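Local coordinates for succinoglycan biosynthesis protein (Bacillus cereus ATCC 14579, PDB 3B55) that is of unknown function but binds a calcium ion and belongs to the erythromycin esterase family, at residues A[69-74]-A[386-391]; A[372-377]-A[395-400]; A[200-205]-A[228-233]; A[181-186]-A[256-261]; A[320-323]-A[329-332]. The protein carries 1 engineered substitution. All coordinates share one frame; numbering follows the deposited sequence.

Contact 1. Residues A[69-74]-A[386-391]; sequences KNMVGS and DLRKAN
Arg388 joins the last turn of helix 68-72, at Met71, to an Asx turn that begins at Asp386, where strand 382-386 of the mixed sheet ends. The turn is closed by the backbone N of Arg388, which lies 2.9 Å from Asp386 OD1. The same carboxylate is gripped side-on by the arginine: NE reaches OD1 at 3.0 Å with an almost perfectly straight bond (179°), on its syn side, and NH2 reaches OD2 at 2.9 Å from somewhat above the carboxylate plane. This double grip fixes the rotation of the guanidinium group.

The close-packed part lies around buried Asp386 and the NH2 side of the guanidinium. Met71, a selenomethionine, lies alongside the aspartate, the two side chains pointing opposite ways, with CG 3.5 Å from Asp386 OD2 and SE beside Asp386 CB. Extension of the chain beyond CG (chi2 179°) carries the selenium along the aspartate, and Ile429 of strand 429-433 also packs against Met71. The looser, solvent side is that of NH1, where a water joins Arg388 to Met71 O and, more weakly, to Val72 O. A cation at these last carbonyls of a helix is probably favourable. On the tight side, Arg388 NH2 completes the junction by donating in the guanidinium plane to Met71 O, at 2.7 Å and 172°.

Contact 2. Residues A[372-377]-A[395-400]; sequences NYIFGQ and KTWLNE
The indole of Trp397 meets the Phe375 ring at its benzo edge: Phe375 CE2 lies near the indole plane, 3.6 Å from Trp397 CH2, and the two side chains cross obliquely. Ile374 comes up to the indole at a slant. Its CD1 approaches Trp397 CZ2 at 3.5 Å and is 3.7 Å from Trp397 NE1, while the other branch, CG2, lies 3.6 Å from the same CZ2. Both branches of the isoleucine thus lie to one side of the indole plane, CG2 by the benzo ring and CD1 reaching on to the pyrrole nitrogen. A chi1 of 165° swings the Trp397 ring system out from its helix, opposite the backbone N, across the 11.1 Å that separates the CA atoms of Ile374 and Trp397, so the large side chain spans helices whose backbones stay well apart. All three residues are buried, and no hydrogen bond links the two segments.

Aromatic neighbours Tyr37, Tyr371 and His402 also meet the indole, each with its plane at a different tilt. The contact joins helix 371-376 to helix 392-398, which flank strand 382-386 in the chain. Helix 39-49 packs alongside through Ile42 and Leu46, and Leu423 of helix 423-426 touches Phe375.

Contact 3. Residues A[200-205]-A[228-233]; sequences EEKIKG and VLDAKT. Engineered in segment 228-233: Thr233 (natural residue Gln).
Two helices of the all-helical region between strands 167-172 and 301-306 meet here, Lys202 of helix 197-206 reaching across to Asp230 and Thr233 of helix 221-240. The backbones come close, with the CA atoms of Lys202 and Asp230 5.9 Å apart, yet no direct hydrogen bond links the segments. Instead a water bridges them, donating to Lys202 O at 2.7 Å and to Asp230 OD2, the latter bond modelled doubtfully short. The ion pair is a long one: Lys202 NZ lies 3.9 Å from Asp230 OD1, a separation at which attraction is mainly electrostatic. The lysine runs at about a right angle to Thr233, an engineered residue, and a bend at chi4 (-66°) leaves the ammonium group beside the threonine. NZ is 3.5 Å from Thr233 CG2; the modelled 3.3 Å between Lys202 CE and that methyl is tighter than normal carbon packing and may be imprecise.

Thr233 OG1 donates to Leu229 O, one turn back, at 3.1 Å, while Thr233 N binds the same carbonyl from the opposite face of its plane. These two hydrogen bonds to one oxygen fix the threonine and leave CG2 turned to the lysine. Asp230 has a second, also long and weak, ionic partner in Lys226 of its own helix. Behind the contact Ile203 packs on Tyr181 and Ile185 of helix 178-192. The arrangement is a polar, water-bridged crossing between two helices of this helical region.

Contact 4. Residues A[181-186]-A[256-261]; sequences YNNIIE and KQNARI
Asn258 and Ala259 of helix 250-268 pack on Asn183 and Ile184 of helix 178-192, a pair of crossing helices within the helical region of the protein. The axes of the short segments approach to 9.2 Å and run at 139° to each other, closer to antiparallel than to perpendicular. Along the second helix, Lys256 points away from the interface and forms a salt bridge with Glu239. Gln257 turns to helix 116-128, touching Trp116.

Asn258 is the first residue to face the partner helix. Its CB lies 4.2 Å from Ile184 CG1. The amide is held chiefly within its own helix, ND2 donating to Trp254 O one turn back. Its OD1 also receives a weak bond from Trp116 NE1. Ala259 follows. Ile184 holds CG1 opposite its own carbonyl carbon and extends from there, which brings CD1 within 3.8 Å of the alanine CA and 4.0 Å of its CB; Ser235 and Leu238 of helix 221-240 touch the same alanine. Ile261, further on, rests on Val176 and Trp116. On the more exposed Asn183 side, the amide planes of the two asparagines stand 78° apart, and Asn183 ND2 makes a weak hydrogen bond to Asn258 OD1, 3.4 Å long with an N-H...O angle of 161°.

Contact 5. Residues A[320-323]-A[329-332]; sequences YPKV and AEYY
Lys322 has an extended backbone (phi -153°, psi 151°) and immediately precedes Val323, the N-cap residue of helix 324-332, on which Glu330 lies about two turns further along. The two side chains close the span between loop and helix with a single ionic contact. Lys322 NZ approaches Glu330 OE1 at 3.4 Å, a salt bridge whose hydrogen bond is weak. The approach is at about a right angle: the glutamate reaches out straight, CG anti to the backbone N with an extended chain beyond it, while the lysine chain is bent at both chi3 (82°) and chi4, which brings its ammonium group to the carboxylate.

Glu330 is exposed and Lys322 partly so, and the pair buries little surface, so solvent probably screens much of its attraction. The flanking residues pack elsewhere. Tyr331 turns its CD1 over the centre of the Tyr332 ring, 3.6 Å above that plane. Tyr332 OH is hydrogen-bonded to Glu295 and Tyr320 OH to His283, both partners on helix 278-298, and Val323 is buried against Asp284 of that helix. The whole is a surface ion pair running from the residue before the N-cap to the second turn of the helix that leads into strand 336-344.

Contacts 2 and 4 are buried and contact 5 lies at the surface, while contacts 1 and 3 are intermediate. Their chemistry follows: contact 2 is wholly apolar and aromatic, contact 4 mixes apolar packing with one weak amide bond, and contact 1 crosses by Arg388 donating to a helix-end carbonyl, with Asp386 positioning the arginine. Contacts 3 and 5 hold long or weak ion pairs, Lys202–Asp230 and Lys322–Glu330. Contacts 1 and 2 touch through Leu387, Ala390 and Leu398, on the same side of the chain's centre. Contacts 3 and 4, centred about 11 Å apart on the opposite side, link four helices, 178-192 and 197-206 with 221-240 and 250-268.

Contact 1. Residues A[69-74]-A[386-391]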
# COMPACT_ATOMS: atom_id res chain seq x y z
N LYS A 69 18.46 0.84 10.26
CA LYS A 69 19.06 2.09 9.80
C LYS A 69 19.90 1.88 8.54
O LYS A 69 19.62 2.45 7.49
CB LYS A 69 19.92 2.71 10.91
CG LYS A 69 20.45 4.11 10.58
CD LYS A 69 21.38 4.61 11.69
CE LYS A 69 21.81 6.05 11.45
NZ LYS A 69 23.18 6.16 10.87
N ASN A 70 20.92 1.03 8.65
CA ASN A 70 21.80 0.78 7.52
C ASN A 70 21.21 -0.13 6.44
O ASN A 70 21.69 -0.11 5.31
CB ASN A 70 23.13 0.21 8.00
CG ASN A 70 23.96 1.23 8.75
OD1 ASN A 70 23.94 2.42 8.43
ND2 ASN A 70 24.70 0.77 9.75
N MSE A 71 20.19 -0.91 6.76
CA MSE A 71 19.60 -1.77 5.74
C MSE A 71 18.86 -0.89 4.74
O MSE A 71 18.98 -1.06 3.52
CB MSE A 71 18.62 -2.75 6.36
CG MSE A 71 19.28 -3.97 6.95
SE MSE A 71 17.95 -5.11 7.73
CE MSE A 71 19.04 -5.94 9.11
N VAL A 72 18.08 0.05 5.26
CA VAL A 72 17.31 0.98 4.44
C VAL A 72 18.25 1.97 3.76
O VAL A 72 18.05 2.33 2.60
CB VAL A 72 16.28 1.74 5.29
CG1 VAL A 72 15.56 2.77 4.45
CG2 VAL A 72 15.30 0.75 5.87
N GLY A 73 19.27 2.42 4.49
CA GLY A 73 20.23 3.36 3.93
C GLY A 73 19.66 4.70 3.54
O GLY A 73 18.95 5.34 4.33
N SER A 74 19.96 5.14 2.32
CA SER A 74 19.48 6.42 1.83
C SER A 74 18.28 6.30 0.87
O SER A 74 17.99 7.22 0.11
CB SER A 74 20.62 7.17 1.12
OG SER A 74 21.16 6.39 0.07
N ASP A 386 18.25 -9.19 6.35
CA ASP A 386 18.56 -8.58 5.06
C ASP A 386 18.81 -9.71 4.06
O ASP A 386 19.86 -10.36 4.10
CB ASP A 386 19.81 -7.71 5.16
CG ASP A 386 19.98 -6.79 3.96
OD1 ASP A 386 19.60 -7.20 2.85
OD2 ASP A 386 20.50 -5.67 4.14
N LEU A 387 17.85 -9.94 3.17
CA LEU A 387 17.96 -10.98 2.16
C LEU A 387 19.08 -10.68 1.16
O LEU A 387 19.63 -11.58 0.53
CB LEU A 387 16.63 -11.14 1.41
CG LEU A 387 15.39 -11.43 2.28
CD1 LEU A 387 14.16 -11.50 1.40
CD2 LEU A 387 15.58 -12.73 3.03
N ARG A 388 19.42 -9.41 1.01
CA ARG A 388 20.46 -9.01 0.08
C ARG A 388 21.85 -9.43 0.56
O ARG A 388 22.80 -9.45 -0.22
CB ARG A 388 20.44 -7.50 -0.12
CG ARG A 388 19.16 -6.97 -0.73
CD ARG A 388 19.10 -5.46 -0.58
NE ARG A 388 19.22 -5.07 0.82
CZ ARG A 388 19.17 -3.82 1.27
NH1 ARG A 388 19.00 -2.81 0.42
NH2 ARG A 388 19.30 -3.57 2.57
N LYS A 389 21.96 -9.78 1.83
CA LYS A 389 23.24 -10.18 2.41
C LYS A 389 23.45 -11.70 2.50
O LYS A 389 24.46 -12.15 3.02
CB LYS A 389 23.40 -9.57 3.80
CG LYS A 389 23.48 -8.05 3.83
CD LYS A 389 24.79 -7.53 3.25
CE LYS A 389 25.00 -6.06 3.63
NZ LYS A 389 26.35 -5.56 3.23
N ALA A 390 22.49 -12.48 2.01
CA ALA A 390 22.60 -13.94 2.06
C ALA A 390 23.81 -14.50 1.29
O ALA A 390 24.19 -13.97 0.25
CB ALA A 390 21.32 -14.57 1.55
N ASN A 391 24.40 -15.58 1.82
CA ASN A 391 25.55 -16.23 1.19
C ASN A 391 25.27 -17.72 1.02
O ASN A 391 24.24 -18.23 1.48
CB ASN A 391 26.82 -16.11 2.05
CG ASN A 391 27.14 -14.68 2.44
OD1 ASN A 391 27.22 -13.78 1.60
ND2 ASN A 391 27.34 -14.46 3.74
O HOH W 1 19.24 -0.15 1.12

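Contact 2. Residues A[372-377]-A[395-400]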
# COMPACT_ATOMS: atom_id res chain seq x y z
N ASN A 372 7.50 -20.24 4.28
CA ASN A 372 6.81 -20.17 5.57
C ASN A 372 7.35 -21.21 6.56
O ASN A 372 7.74 -20.88 7.69
CB ASN A 372 5.31 -20.39 5.36
CG ASN A 372 4.68 -19.28 4.54
OD1 ASN A 372 4.29 -18.24 5.08
ND2 ASN A 372 4.59 -19.48 3.23
N TYR A 373 7.37 -22.46 6.12
CA TYR A 373 7.86 -23.55 6.96
C TYR A 373 9.32 -23.32 7.33
O TYR A 373 9.71 -23.40 8.50
CB TYR A 373 7.76 -24.88 6.22
CG TYR A 373 8.22 -26.07 7.04
CD1 TYR A 373 7.34 -26.72 7.90
CD2 TYR A 373 9.54 -26.52 6.98
CE1 TYR A 373 7.75 -27.78 8.69
CE2 TYR A 373 9.97 -27.59 7.77
CZ TYR A 373 9.06 -28.21 8.63
OH TYR A 373 9.45 -29.25 9.43
N ILE A 374 10.14 -23.05 6.32
CA ILE A 374 11.56 -22.84 6.51
C ILE A 374 11.87 -21.68 7.46
O ILE A 374 12.63 -21.87 8.42
CB ILE A 374 12.24 -22.68 5.14
CG1 ILE A 374 12.14 -24.02 4.40
CG2 ILE A 374 13.69 -22.25 5.31
CD1 ILE A 374 12.61 -24.01 2.96
N PHE A 375 11.31 -20.50 7.21
CA PHE A 375 11.53 -19.37 8.12
C PHE A 375 10.84 -19.68 9.45
O PHE A 375 11.23 -19.17 10.50
CB PHE A 375 10.96 -18.08 7.52
CG PHE A 375 11.92 -17.35 6.62
CD1 PHE A 375 12.76 -16.36 7.12
CD2 PHE A 375 12.00 -17.67 5.27
CE1 PHE A 375 13.67 -15.70 6.30
CE2 PHE A 375 12.90 -17.02 4.43
CZ PHE A 375 13.74 -16.04 4.95
N GLY A 376 9.82 -20.52 9.40
CA GLY A 376 9.09 -20.89 10.60
C GLY A 376 9.88 -21.77 11.55
O GLY A 376 9.47 -21.96 12.70
N GLN A 377 11.00 -22.31 11.10
CA GLN A 377 11.82 -23.16 11.96
C GLN A 377 12.86 -22.36 12.75
O GLN A 377 13.58 -22.92 13.59
CB GLN A 377 12.52 -24.25 11.14
CG GLN A 377 11.56 -25.21 10.44
CD GLN A 377 10.49 -25.73 11.37
OE1 GLN A 377 9.36 -25.23 11.37
NE2 GLN A 377 10.83 -26.73 12.18
N LYS A 395 21.61 -18.21 -0.39
CA LYS A 395 21.52 -17.18 -1.41
C LYS A 395 20.87 -17.75 -2.66
O LYS A 395 19.98 -17.14 -3.24
CB LYS A 395 22.92 -16.66 -1.73
CG LYS A 395 22.96 -15.55 -2.76
CD LYS A 395 24.37 -15.01 -2.90
CE LYS A 395 24.45 -13.88 -3.92
NZ LYS A 395 25.78 -13.22 -3.91
N THR A 396 21.31 -18.94 -3.05
CA THR A 396 20.79 -19.62 -4.24
C THR A 396 19.33 -19.99 -4.05
O THR A 396 18.51 -19.81 -4.94
CB THR A 396 21.58 -20.92 -4.51
OG1 THR A 396 22.98 -20.62 -4.62
CG2 THR A 396 21.09 -21.58 -5.80
N TRP A 397 19.02 -20.53 -2.88
CA TRP A 397 17.66 -20.93 -2.53
C TRP A 397 16.70 -19.73 -2.55
O TRP A 397 15.56 -19.86 -2.97
CB TRP A 397 17.69 -21.59 -1.15
CG TRP A 397 16.37 -21.75 -0.49
CD1 TRP A 397 15.42 -22.70 -0.75
CD2 TRP A 397 15.86 -20.95 0.58
NE1 TRP A 397 14.35 -22.54 0.10
CE2 TRP A 397 14.59 -21.47 0.92
CE3 TRP A 397 16.34 -19.83 1.28
CZ2 TRP A 397 13.80 -20.92 1.94
CZ3 TRP A 397 15.56 -19.28 2.29
CH2 TRP A 397 14.30 -19.83 2.61
N LEU A 398 17.18 -18.57 -2.10
CA LEU A 398 16.37 -17.37 -2.08
C LEU A 398 16.08 -16.85 -3.49
O LEU A 398 15.14 -16.07 -3.70
CB LEU A 398 17.05 -16.26 -1.28
CG LEU A 398 16.98 -16.32 0.25
CD1 LEU A 398 17.79 -15.18 0.84
CD2 LEU A 398 15.53 -16.22 0.70
N ASN A 399 16.88 -17.27 -4.47
CA ASN A 399 16.68 -16.82 -5.84
C ASN A 399 15.95 -17.82 -6.71
O ASN A 399 15.88 -17.68 -7.93
CB ASN A 399 18.01 -16.44 -6.49
CG ASN A 399 18.40 -15.00 -6.21
OD1 ASN A 399 18.77 -14.64 -5.08
ND2 ASN A 399 18.30 -14.15 -7.23
N GLU A 400 15.39 -18.84 -6.07
CA GLU A 400 14.64 -19.86 -6.78
C GLU A 400 13.18 -19.72 -6.40
O GLU A 400 12.86 -19.18 -5.34
CB GLU A 400 15.14 -21.25 -6.40
CG GLU A 400 16.48 -21.61 -7.01
CD GLU A 400 17.06 -22.87 -6.40
OE1 GLU A 400 16.35 -23.50 -5.59
OE2 GLU A 400 18.21 -23.22 -6.73

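Contact 3. Residues A[200-205]-A[228-233]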
# COMPACT_ATOMS: atom_id res chain seq x y z
N GLU A 200 -17.24 23.00 -14.19
CA GLU A 200 -18.40 22.83 -13.32
C GLU A 200 -19.33 21.64 -13.52
O GLU A 200 -19.61 20.94 -12.55
CB GLU A 200 -19.18 24.15 -13.31
CG GLU A 200 -20.70 24.06 -13.52
CD GLU A 200 -21.41 23.33 -12.41
OE1 GLU A 200 -20.96 23.42 -11.25
OE2 GLU A 200 -22.44 22.68 -12.69
N GLU A 201 -19.85 21.41 -14.71
CA GLU A 201 -20.72 20.24 -14.83
C GLU A 201 -20.14 19.04 -15.56
O GLU A 201 -20.85 18.10 -15.86
CB GLU A 201 -22.08 20.60 -15.43
CG GLU A 201 -22.11 20.89 -16.89
CD GLU A 201 -23.37 21.64 -17.26
OE1 GLU A 201 -24.03 22.16 -16.33
OE2 GLU A 201 -23.71 21.72 -18.46
N LYS A 202 -18.85 19.10 -15.85
CA LYS A 202 -18.18 17.96 -16.44
C LYS A 202 -18.00 17.13 -15.17
O LYS A 202 -18.24 15.92 -15.15
CB LYS A 202 -16.82 18.37 -16.99
CG LYS A 202 -16.78 18.52 -18.51
CD LYS A 202 -15.49 19.19 -18.96
CE LYS A 202 -15.59 19.69 -20.40
NZ LYS A 202 -15.73 18.59 -21.39
N ILE A 203 -17.64 17.83 -14.10
CA ILE A 203 -17.43 17.21 -12.79
C ILE A 203 -18.79 16.85 -12.18
O ILE A 203 -18.90 15.87 -11.44
CB ILE A 203 -16.68 18.18 -11.81
CG1 ILE A 203 -17.66 19.12 -11.13
CG2 ILE A 203 -15.65 18.99 -12.57
CD1 ILE A 203 -18.05 18.68 -9.73
N LYS A 204 -19.81 17.63 -12.51
CA LYS A 204 -21.14 17.39 -11.98
C LYS A 204 -21.69 16.08 -12.53
O LYS A 204 -22.46 15.38 -11.86
CB LYS A 204 -22.06 18.56 -12.33
CG LYS A 204 -23.29 18.70 -11.45
CD LYS A 204 -23.89 20.09 -11.64
CE LYS A 204 -25.27 20.18 -11.05
NZ LYS A 204 -26.15 19.22 -11.74
N GLY A 205 -21.30 15.75 -13.75
CA GLY A 205 -21.76 14.52 -14.37
C GLY A 205 -20.88 13.35 -13.95
O GLY A 205 -21.33 12.21 -13.90
N VAL A 228 -14.27 9.34 -19.77
CA VAL A 228 -12.82 9.29 -19.85
C VAL A 228 -12.36 10.60 -20.48
O VAL A 228 -11.33 11.16 -20.10
CB VAL A 228 -12.35 8.11 -20.72
CG1 VAL A 228 -10.89 8.31 -21.13
CG2 VAL A 228 -12.51 6.81 -19.95
N LEU A 229 -13.13 11.09 -21.45
CA LEU A 229 -12.79 12.33 -22.13
C LEU A 229 -13.06 13.54 -21.26
O LEU A 229 -12.36 14.54 -21.35
CB LEU A 229 -13.58 12.47 -23.43
CG LEU A 229 -12.70 12.26 -24.66
CD1 LEU A 229 -11.58 13.29 -24.71
CD2 LEU A 229 -12.13 10.86 -24.60
N ASP A 230 -14.10 13.46 -20.42
CA ASP A 230 -14.41 14.56 -19.54
C ASP A 230 -13.27 14.76 -18.55
O ASP A 230 -12.90 15.89 -18.24
CB ASP A 230 -15.71 14.30 -18.77
CG ASP A 230 -16.95 14.47 -19.64
OD1 ASP A 230 -16.82 14.89 -20.81
OD2 ASP A 230 -18.06 14.20 -19.15
N ALA A 231 -12.70 13.66 -18.07
CA ALA A 231 -11.60 13.72 -17.12
C ALA A 231 -10.34 14.27 -17.79
O ALA A 231 -9.66 15.14 -17.22
CB ALA A 231 -11.31 12.32 -16.54
N LYS A 232 -10.04 13.77 -18.98
CA LYS A 232 -8.87 14.24 -19.72
C LYS A 232 -8.98 15.74 -19.92
O LYS A 232 -8.01 16.48 -19.77
CB LYS A 232 -8.78 13.57 -21.09
CG LYS A 232 -8.18 12.17 -21.06
CD LYS A 232 -8.07 11.59 -22.46
CE LYS A 232 -7.38 10.22 -22.44
NZ LYS A 232 -7.33 9.58 -23.79
N THR A 233 -10.18 16.18 -20.26
CA THR A 233 -10.45 17.59 -20.49
C THR A 233 -10.26 18.43 -19.23
O THR A 233 -9.73 19.54 -19.30
CB THR A 233 -11.89 17.79 -21.03
OG1 THR A 233 -11.93 17.42 -22.41
CG2 THR A 233 -12.33 19.23 -20.87
O HOH W 2 -19.40 14.60 -17.16

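Contact 4. Residues A[181-186]-A[256-261]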
# COMPACT_ATOMS: atom_id res chain seq x y z
N TYR A 181 -13.49 16.11 -6.02
CA TYR A 181 -14.06 17.07 -6.95
C TYR A 181 -14.15 18.46 -6.33
O TYR A 181 -13.89 19.46 -7.01
CB TYR A 181 -15.45 16.61 -7.39
CG TYR A 181 -15.42 15.37 -8.26
CD1 TYR A 181 -15.03 15.45 -9.60
CD2 TYR A 181 -15.76 14.12 -7.75
CE1 TYR A 181 -14.98 14.31 -10.40
CE2 TYR A 181 -15.71 12.98 -8.54
CZ TYR A 181 -15.32 13.08 -9.87
OH TYR A 181 -15.28 11.96 -10.66
N ASN A 182 -14.52 18.53 -5.05
CA ASN A 182 -14.63 19.82 -4.37
C ASN A 182 -13.27 20.50 -4.21
O ASN A 182 -13.21 21.72 -4.10
CB ASN A 182 -15.29 19.67 -3.00
CG ASN A 182 -16.76 19.31 -3.10
OD1 ASN A 182 -17.47 19.76 -4.00
ND2 ASN A 182 -17.23 18.50 -2.16
N ASN A 183 -12.19 19.72 -4.18
CA ASN A 183 -10.86 20.32 -4.06
C ASN A 183 -10.55 21.09 -5.34
O ASN A 183 -10.00 22.19 -5.31
CB ASN A 183 -9.78 19.26 -3.84
CG ASN A 183 -9.75 18.75 -2.42
OD1 ASN A 183 -10.12 19.46 -1.48
ND2 ASN A 183 -9.28 17.51 -2.24
N ILE A 184 -10.89 20.49 -6.48
CA ILE A 184 -10.66 21.11 -7.77
C ILE A 184 -11.59 22.31 -7.93
O ILE A 184 -11.17 23.38 -8.36
CB ILE A 184 -10.92 20.11 -8.92
CG1 ILE A 184 -9.95 18.93 -8.81
CG2 ILE A 184 -10.78 20.81 -10.28
CD1 ILE A 184 -10.26 17.80 -9.77
N ILE A 185 -12.86 22.12 -7.60
CA ILE A 185 -13.85 23.19 -7.69
C ILE A 185 -13.42 24.40 -6.85
O ILE A 185 -13.41 25.54 -7.33
CB ILE A 185 -15.24 22.70 -7.18
CG1 ILE A 185 -15.89 21.78 -8.23
CG2 ILE A 185 -16.15 23.89 -6.89
CD1 ILE A 185 -16.22 22.47 -9.55
N GLU A 186 -13.07 24.14 -5.59
CA GLU A 186 -12.66 25.19 -4.67
C GLU A 186 -11.42 25.98 -5.09
O GLU A 186 -11.37 27.20 -4.90
CB GLU A 186 -12.44 24.60 -3.27
CG GLU A 186 -13.73 24.26 -2.55
CD GLU A 186 -14.64 25.47 -2.44
OE1 GLU A 186 -14.19 26.51 -1.90
OE2 GLU A 186 -15.81 25.39 -2.89
N LYS A 256 -3.70 19.26 -9.50
CA LYS A 256 -3.40 18.50 -10.71
C LYS A 256 -3.47 16.99 -10.46
O LYS A 256 -3.99 16.24 -11.29
CB LYS A 256 -2.00 18.89 -11.20
CG LYS A 256 -1.63 18.32 -12.54
CD LYS A 256 -0.38 18.99 -13.08
CE LYS A 256 -0.00 18.40 -14.42
NZ LYS A 256 -1.20 18.39 -15.30
N GLN A 257 -2.97 16.55 -9.31
CA GLN A 257 -2.97 15.14 -8.96
C GLN A 257 -4.39 14.66 -8.68
O GLN A 257 -4.76 13.54 -9.07
CB GLN A 257 -2.09 14.89 -7.74
CG GLN A 257 -2.02 13.42 -7.35
CD GLN A 257 -1.49 12.54 -8.46
OE1 GLN A 257 -1.49 11.31 -8.34
NE2 GLN A 257 -1.03 13.15 -9.55
N ASN A 258 -5.18 15.50 -8.01
CA ASN A 258 -6.57 15.17 -7.72
C ASN A 258 -7.30 14.91 -9.04
O ASN A 258 -8.13 14.01 -9.13
CB ASN A 258 -7.25 16.33 -6.98
CG ASN A 258 -6.87 16.38 -5.51
OD1 ASN A 258 -7.55 15.79 -4.66
ND2 ASN A 258 -5.78 17.06 -5.20
N ALA A 259 -6.98 15.70 -10.06
CA ALA A 259 -7.61 15.53 -11.38
C ALA A 259 -7.08 14.25 -11.99
O ALA A 259 -7.80 13.51 -12.67
CB ALA A 259 -7.29 16.72 -12.28
N ARG A 260 -5.80 13.98 -11.76
CA ARG A 260 -5.16 12.78 -12.27
C ARG A 260 -5.87 11.53 -11.75
O ARG A 260 -5.94 10.51 -12.42
CB ARG A 260 -3.70 12.75 -11.84
CG ARG A 260 -2.90 11.69 -12.54
CD ARG A 260 -2.59 12.12 -13.97
NE ARG A 260 -2.06 11.01 -14.76
CZ ARG A 260 -2.81 10.09 -15.34
NH1 ARG A 260 -4.13 10.13 -15.23
NH2 ARG A 260 -2.24 9.11 -16.04
N ILE A 261 -6.38 11.61 -10.52
CA ILE A 261 -7.08 10.48 -9.93
C ILE A 261 -8.35 10.13 -10.71
O ILE A 261 -8.67 8.96 -10.89
CB ILE A 261 -7.45 10.77 -8.46
CG1 ILE A 261 -6.18 10.91 -7.62
CG2 ILE A 261 -8.34 9.66 -7.91
CD1 ILE A 261 -5.35 9.64 -7.50

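Contact 5. Residues A[320-323]-A[329-332]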
# COMPACT_ATOMS: atom_id res chain seq x y z
N TYR A 320 -2.83 -10.13 -11.84
CA TYR A 320 -2.08 -8.95 -12.28
C TYR A 320 -0.97 -9.24 -13.28
O TYR A 320 -0.21 -10.20 -13.12
CB TYR A 320 -1.46 -8.25 -11.07
CG TYR A 320 -2.42 -7.41 -10.24
CD1 TYR A 320 -2.67 -6.08 -10.57
CD2 TYR A 320 -3.08 -7.96 -9.15
CE1 TYR A 320 -3.56 -5.31 -9.82
CE2 TYR A 320 -3.98 -7.20 -8.40
CZ TYR A 320 -4.22 -5.88 -8.73
OH TYR A 320 -5.10 -5.12 -7.99
N PRO A 321 -0.88 -8.43 -14.34
CA PRO A 321 0.16 -8.62 -15.35
C PRO A 321 1.46 -8.08 -14.75
O PRO A 321 2.55 -8.61 -14.98
CB PRO A 321 -0.33 -7.77 -16.52
CG PRO A 321 -1.83 -7.73 -16.31
CD PRO A 321 -1.91 -7.51 -14.83
N LYS A 322 1.31 -7.01 -13.97
CA LYS A 322 2.40 -6.34 -13.28
C LYS A 322 1.82 -5.66 -12.05
O LYS A 322 0.65 -5.26 -12.05
CB LYS A 322 3.04 -5.26 -14.16
CG LYS A 322 3.70 -5.78 -15.44
CD LYS A 322 4.50 -4.67 -16.13
CE LYS A 322 5.90 -4.51 -15.52
NZ LYS A 322 6.16 -3.16 -14.94
N VAL A 323 2.63 -5.52 -11.00
CA VAL A 323 2.20 -4.89 -9.76
C VAL A 323 3.00 -3.62 -9.48
O VAL A 323 4.10 -3.43 -9.99
CB VAL A 323 2.34 -5.85 -8.57
CG1 VAL A 323 1.19 -6.85 -8.57
CG2 VAL A 323 3.66 -6.56 -8.64
N ALA A 329 10.38 -0.42 -8.38
CA ALA A 329 11.77 -0.88 -8.46
C ALA A 329 12.39 -0.45 -9.79
O ALA A 329 13.53 -0.00 -9.85
CB ALA A 329 11.84 -2.40 -8.33
N GLU A 330 11.60 -0.60 -10.85
CA GLU A 330 12.01 -0.25 -12.20
C GLU A 330 12.35 1.24 -12.36
O GLU A 330 13.26 1.60 -13.09
CB GLU A 330 10.89 -0.66 -13.18
CG GLU A 330 11.08 -0.22 -14.62
CD GLU A 330 10.10 -0.92 -15.56
OE1 GLU A 330 8.93 -1.14 -15.15
OE2 GLU A 330 10.50 -1.25 -16.69
N TYR A 331 11.62 2.10 -11.66
CA TYR A 331 11.90 3.52 -11.76
C TYR A 331 12.94 4.00 -10.74
O TYR A 331 13.81 4.79 -11.06
CB TYR A 331 10.61 4.33 -11.61
CG TYR A 331 10.81 5.82 -11.64
CD1 TYR A 331 11.13 6.52 -10.48
CD2 TYR A 331 10.68 6.54 -12.83
CE1 TYR A 331 11.34 7.90 -10.50
CE2 TYR A 331 10.88 7.92 -12.86
CZ TYR A 331 11.21 8.60 -11.69
OH TYR A 331 11.42 9.96 -11.70
N TYR A 332 12.85 3.50 -9.51
CA TYR A 332 13.78 3.93 -8.48
C TYR A 332 15.09 3.16 -8.37
O TYR A 332 16.11 3.72 -7.97
CB TYR A 332 13.10 3.95 -7.11
CG TYR A 332 12.10 5.07 -6.95
CD1 TYR A 332 10.74 4.86 -7.18
CD2 TYR A 332 12.52 6.35 -6.59
CE1 TYR A 332 9.82 5.91 -7.05
CE2 TYR A 332 11.62 7.40 -6.47
CZ TYR A 332 10.27 7.17 -6.70
OH TYR A 332 9.40 8.22 -6.61